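Local coordinates for protein 16S rRNA methylase (Uncultured bacterium, PDB 7JLZ) that probably methylates N1 of A1408 in 16S rRNA of the small ribosomal subunit, a modification that confers aminoglycoside resistance, at residues Y38-K41 with N42-N46; E62-S65 with R66-Q69. One frame throughout, in Å; residues are numbered along the deposited sequence.

Contact 1: Y38-K41 with N42-N46; sequences YVYK and NAKEN
K44 lays its aliphatic chain over the ring of Y40, four residues earlier on helix 37-45. Starting at the backbone, K44 CB and CG pass the carbonyl of Y40, with CG 3.5 Å from Y40 O. The next methylene makes the main contact: K44 CD stands 3.3 Å from Y40 CZ, over the face of the ring but displaced toward its hydroxyl end. It is a CH-pi contact, 3.7 Å from CD to the centroid of the Y40 ring. Beyond CD the chain bends twice, bringing CE within 3.9 Å of Y40 OH. NZ is also 3.9 Å from Y40 OH, too far for a bond, and that hydroxyl is instead hydrogen-bonded to E71. The ring can lie alongside the lysine because Y40 CG is anti to the backbone N (chi1 166°).

The same i to i+4 spacing recurs two residues earlier, between Y38 and N42, where one end of the N42 amide lies above the middle of the Y38 ring, the two planes inclined at 58°. The backbone beneath is regular: N42 N, A43 N and K44 N bond to the carbonyls of Y38, V39 and Y40, whereas E45 N to K41 O, at 3.3 Å, is weak. N46 is the first residue to leave helical geometry, and its side chain turns back so that ND2 donates to N42 O over 3.0 Å, giving the last turn a side-chain bond.

V39 and A43 face the sheet, touching F51 and A76. Helix 37-45 is the connection of a beta-alpha-beta unit between parallel strands 26-31 and 49-55, as expected in the Rossmann-like fold of class I methyltransferases.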
loop_
_atom_site.group_PDB
_atom_site.type_symbol
_atom_site.label_atom_id
_atom_site.label_comp_id
_atom_site.label_asym_id
_atom_site.label_seq_id
_atom_site.Cartn_x
_atom_site.Cartn_y
_atom_site.Cartn_z
ATOM N N TYR A 38 -2.261 5.438 7.703
ATOM C CA TYR A 38 -3.145 5.410 6.542
ATOM C C TYR A 38 -4.268 4.401 6.727
ATOM O O TYR A 38 -5.423 4.661 6.358
ATOM C CB TYR A 38 -2.319 5.071 5.304
ATOM C CG TYR A 38 -3.026 5.200 3.963
ATOM C CD1 TYR A 38 -3.125 6.435 3.341
ATOM C CD2 TYR A 38 -3.540 4.092 3.305
ATOM C CE1 TYR A 38 -3.729 6.581 2.128
ATOM C CE2 TYR A 38 -4.157 4.225 2.068
ATOM C CZ TYR A 38 -4.248 5.478 1.488
ATOM O OH TYR A 38 -4.852 5.640 0.268
ATOM N N VAL A 39 -3.941 3.249 7.309
ATOM C CA VAL A 39 -4.944 2.209 7.535
ATOM C C VAL A 39 -6.004 2.706 8.509
ATOM O O VAL A 39 -7.211 2.617 8.248
ATOM C CB VAL A 39 -4.260 0.935 8.055
ATOM C CG1 VAL A 39 -5.322 -0.102 8.463
ATOM C CG2 VAL A 39 -3.321 0.372 6.973
ATOM N N TYR A 40 -5.558 3.257 9.640
ATOM C CA TYR A 40 -6.466 3.775 10.661
ATOM C C TYR A 40 -7.347 4.895 10.117
ATOM O O TYR A 40 -8.569 4.892 10.303
ATOM C CB TYR A 40 -5.630 4.266 11.843
ATOM C CG TYR A 40 -6.332 5.140 12.864
ATOM C CD1 TYR A 40 -7.015 4.585 13.937
ATOM C CD2 TYR A 40 -6.246 6.528 12.794
ATOM C CE1 TYR A 40 -7.633 5.400 14.891
ATOM C CE2 TYR A 40 -6.851 7.337 13.741
ATOM C CZ TYR A 40 -7.540 6.766 14.784
ATOM O OH TYR A 40 -8.142 7.571 15.727
ATOM N N LYS A 41 -6.736 5.881 9.463
ATOM C CA LYS A 41 -7.501 7.019 8.980
ATOM C C LYS A 41 -8.538 6.586 7.954
ATOM O O LYS A 41 -9.692 7.025 8.000
ATOM C CB LYS A 41 -6.550 8.062 8.399
ATOM C CG LYS A 41 -5.643 8.699 9.445
ATOM C CD LYS A 41 -6.408 9.683 10.335
ATOM C CE LYS A 41 -5.481 10.458 11.277
ATOM N NZ LYS A 41 -6.212 11.523 12.050
ATOM N N ASN A 42 -8.158 5.694 7.038
ATOM C CA ASN A 42 -9.100 5.293 6.002
ATOM C C ASN A 42 -10.186 4.376 6.554
ATOM O O ASN A 42 -11.357 4.504 6.170
ATOM C CB ASN A 42 -8.349 4.659 4.831
ATOM C CG ASN A 42 -7.834 5.708 3.858
ATOM O OD1 ASN A 42 -6.641 5.987 3.797
ATOM N ND2 ASN A 42 -8.746 6.312 3.108
ATOM N N ALA A 43 -9.835 3.489 7.491
ATOM C CA ALA A 43 -10.846 2.648 8.134
ATOM C C ALA A 43 -11.920 3.482 8.827
ATOM O O ALA A 43 -13.117 3.199 8.706
ATOM C CB ALA A 43 -10.181 1.703 9.135
ATOM N N LYS A 44 -11.507 4.519 9.562
ATOM C CA LYS A 44 -12.479 5.382 10.234
ATOM C C LYS A 44 -13.434 6.036 9.249
ATOM O O LYS A 44 -14.590 6.295 9.589
ATOM C CB LYS A 44 -11.756 6.458 11.041
ATOM C CG LYS A 44 -11.160 5.978 12.343
ATOM C CD LYS A 44 -10.308 7.082 12.945
ATOM C CE LYS A 44 -11.132 8.304 13.273
ATOM N NZ LYS A 44 -11.812 8.158 14.586
ATOM N N GLU A 45 -12.967 6.326 8.036
ATOM C CA GLU A 45 -13.759 7.036 7.043
ATOM C C GLU A 45 -14.624 6.125 6.185
ATOM O O GLU A 45 -15.574 6.613 5.563
ATOM C CB GLU A 45 -12.835 7.850 6.134
ATOM C CG GLU A 45 -12.126 8.975 6.852
ATOM C CD GLU A 45 -13.100 9.939 7.504
ATOM O OE1 GLU A 45 -13.132 10.011 8.752
ATOM O OE2 GLU A 45 -13.846 10.614 6.765
ATOM N N ASN A 46 -14.322 4.826 6.123
ATOM C CA ASN A 46 -15.049 3.891 5.252
ATOM C C ASN A 46 -15.311 2.610 6.042
ATOM O O ASN A 46 -14.538 1.651 5.960
ATOM C CB ASN A 46 -14.272 3.604 3.972
ATOM C CG ASN A 46 -13.821 4.864 3.262
ATOM O OD1 ASN A 46 -14.538 5.407 2.419
ATOM N ND2 ASN A 46 -12.618 5.332 3.592
#

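Contact 2: E62-S65 with R66-Q69; sequences ENYS and RKSQ. With SO4 (sulfate ion), chain B.
E62 and R66 form an i to i+4 salt bridge on the outer side of helix 58-70, which links strands 49-55 and 76-80 in a beta-alpha-beta unit. In both residues CG is anti to the backbone N (chi1 163° for E62, 179° for R66), which sends the two chains off the helix side by side in the same direction. R66 NH2 donates to E62 OE2 over 2.7 Å, the oxygen lying in the guanidinium plane but being met on its anti side, and the carboxylate stands almost upright to the guanidinium at 82°.

The same NH2 also donates to O1 of a sulfate ion, at 2.8 Å. R66 NE adds bonds to sulfate O2, at 3.1 Å, and to O1, so the ion is held at the guanidinium edge; K7 N also bonds to it. On the remaining nitrogen, NH1 donates to a water 3.0 Å away, and that water donates in turn to N63 OD1. Carboxylate, sulfate and water together leave the guanidinium little freedom to rotate.

On the sheet side of the helix, S68 folds back to its own turn. S68 OG donates to Y64 O over 2.7 Å; S68 N bonds to that oxygen from the other face of the carbonyl plane. The serine hydroxyl is also hydrogen-bonded to Y78 OH. K67 runs along Y64, its CE 3.9 Å from Y64 CE1, before its amine pairs with E71 and a second sulfate.

A carboxylate beside R66 should partly offset its positive charge, yet the arginine still binds an anion. The sulfates probably come from the crystallisation liquor, but their sites at R66 and K67 are consistent with a surface able to accept phosphate groups, perhaps those of rRNA.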
loop_
_atom_site.group_PDB
_atom_site.type_symbol
_atom_site.label_atom_id
_atom_site.label_comp_id
_atom_site.label_asym_id
_atom_site.label_seq_id
_atom_site.Cartn_x
_atom_site.Cartn_y
_atom_site.Cartn_z
ATOM N N GLU A 62 2.705 -0.927 16.146
ATOM C CA GLU A 62 2.263 -1.001 17.539
ATOM C C GLU A 62 1.273 0.114 17.893
ATOM O O GLU A 62 0.203 -0.148 18.451
ATOM C CB GLU A 62 3.485 -0.948 18.461
ATOM C CG GLU A 62 3.159 -0.621 19.906
ATOM C CD GLU A 62 4.385 -0.590 20.805
ATOM O OE1 GLU A 62 5.454 -1.079 20.383
ATOM O OE2 GLU A 62 4.276 -0.069 21.938
ATOM N N ASN A 63 1.611 1.367 17.575
ATOM C CA ASN A 63 0.791 2.502 18.017
ATOM C C ASN A 63 -0.600 2.475 17.379
ATOM O O ASN A 63 -1.616 2.532 18.083
ATOM C CB ASN A 63 1.505 3.819 17.695
ATOM C CG ASN A 63 0.664 5.051 18.040
ATOM O OD1 ASN A 63 -0.082 5.056 19.018
ATOM N ND2 ASN A 63 0.793 6.100 17.234
ATOM N N TYR A 64 -0.673 2.386 16.045
ATOM C CA TYR A 64 -1.976 2.469 15.384
ATOM C C TYR A 64 -2.789 1.189 15.522
ATOM O O TYR A 64 -4.023 1.254 15.497
ATOM C CB TYR A 64 -1.820 2.858 13.904
ATOM C CG TYR A 64 -1.790 4.373 13.784
ATOM C CD1 TYR A 64 -2.961 5.122 13.927
ATOM C CD2 TYR A 64 -0.598 5.054 13.603
ATOM C CE1 TYR A 64 -2.946 6.520 13.866
ATOM C CE2 TYR A 64 -0.566 6.463 13.543
ATOM C CZ TYR A 64 -1.748 7.181 13.665
ATOM O OH TYR A 64 -1.726 8.567 13.613
ATOM N N SER A 65 -2.152 0.027 15.672
ATOM C CA SER A 65 -2.953 -1.168 15.933
ATOM C C SER A 65 -3.588 -1.097 17.314
ATOM O O SER A 65 -4.716 -1.564 17.510
ATOM C CB SER A 65 -2.110 -2.439 15.786
ATOM O OG SER A 65 -0.965 -2.411 16.626
ATOM N N ARG A 66 -2.875 -0.513 18.284
ATOM C CA ARG A 66 -3.442 -0.331 19.617
ATOM C C ARG A 66 -4.555 0.712 19.588
ATOM O O ARG A 66 -5.621 0.503 20.178
ATOM C CB ARG A 66 -2.342 0.061 20.603
ATOM C CG ARG A 66 -2.836 0.301 22.015
ATOM C CD ARG A 66 -1.785 1.009 22.867
ATOM N NE ARG A 66 -0.552 0.233 22.990
ATOM C CZ ARG A 66 0.627 0.611 22.504
ATOM N NH1 ARG A 66 0.753 1.764 21.856
ATOM N NH2 ARG A 66 1.689 -0.164 22.686
ATOM N N LYS A 67 -4.324 1.839 18.906
ATOM C CA LYS A 67 -5.373 2.848 18.752
ATOM C C LYS A 67 -6.620 2.252 18.120
ATOM O O LYS A 67 -7.742 2.503 18.573
ATOM C CB LYS A 67 -4.880 4.017 17.895
ATOM C CG LYS A 67 -4.174 5.112 18.642
ATOM C CD LYS A 67 -3.784 6.259 17.709
ATOM C CE LYS A 67 -5.000 6.983 17.157
ATOM N NZ LYS A 67 -5.623 7.929 18.133
ATOM N N SER A 68 -6.440 1.484 17.043
ATOM C CA SER A 68 -7.575 0.900 16.339
ATOM C C SER A 68 -8.362 -0.033 17.247
ATOM O O SER A 68 -9.597 -0.043 17.223
ATOM C CB SER A 68 -7.083 0.153 15.095
ATOM O OG SER A 68 -6.360 1.030 14.255
ATOM N N GLN A 69 -7.662 -0.829 18.054
ATOM C CA GLN A 69 -8.356 -1.764 18.927
ATOM C C GLN A 69 -9.070 -1.026 20.048
ATOM O O GLN A 69 -10.225 -1.331 20.365
ATOM C CB GLN A 69 -7.372 -2.784 19.488
ATOM C CG GLN A 69 -8.018 -3.835 20.356
ATOM C CD GLN A 69 -7.253 -4.061 21.638
ATOM O OE1 GLN A 69 -7.075 -3.138 22.435
ATOM N NE2 GLN A 69 -6.785 -5.288 21.842
HETATM S S SO4 B . -0.111 -2.987 24.716
HETATM O O1 SO4 B . 0.992 -2.081 24.553
HETATM O O2 SO4 B . -1.348 -2.274 24.543
HETATM O O3 SO4 B . -0.069 -3.560 26.035
HETATM O O4 SO4 B . -0.021 -4.034 23.735
HETATM O O HOH W 1 -1.442 3.687 21.008
#

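Contacts 1 and 2 lie on successive helices, 37-45 and 58-70, packed on one Rossmann-like sheet, and both flank strand 76-80. Their centres are 12 Å apart and they touch directly: Y40 CD2 comes within 3.5 Å of Y64 CE1, and the Y40 ring also packs on K67 and S68. Contact 1 is the more buried, with half of its touching residues enclosed, and relies on aromatic faces and backbone bonds. Contact 2 lies farther from the chain centre and has more charge, with ions and water at its outer side. The one carboxylate of E71 serves both contacts.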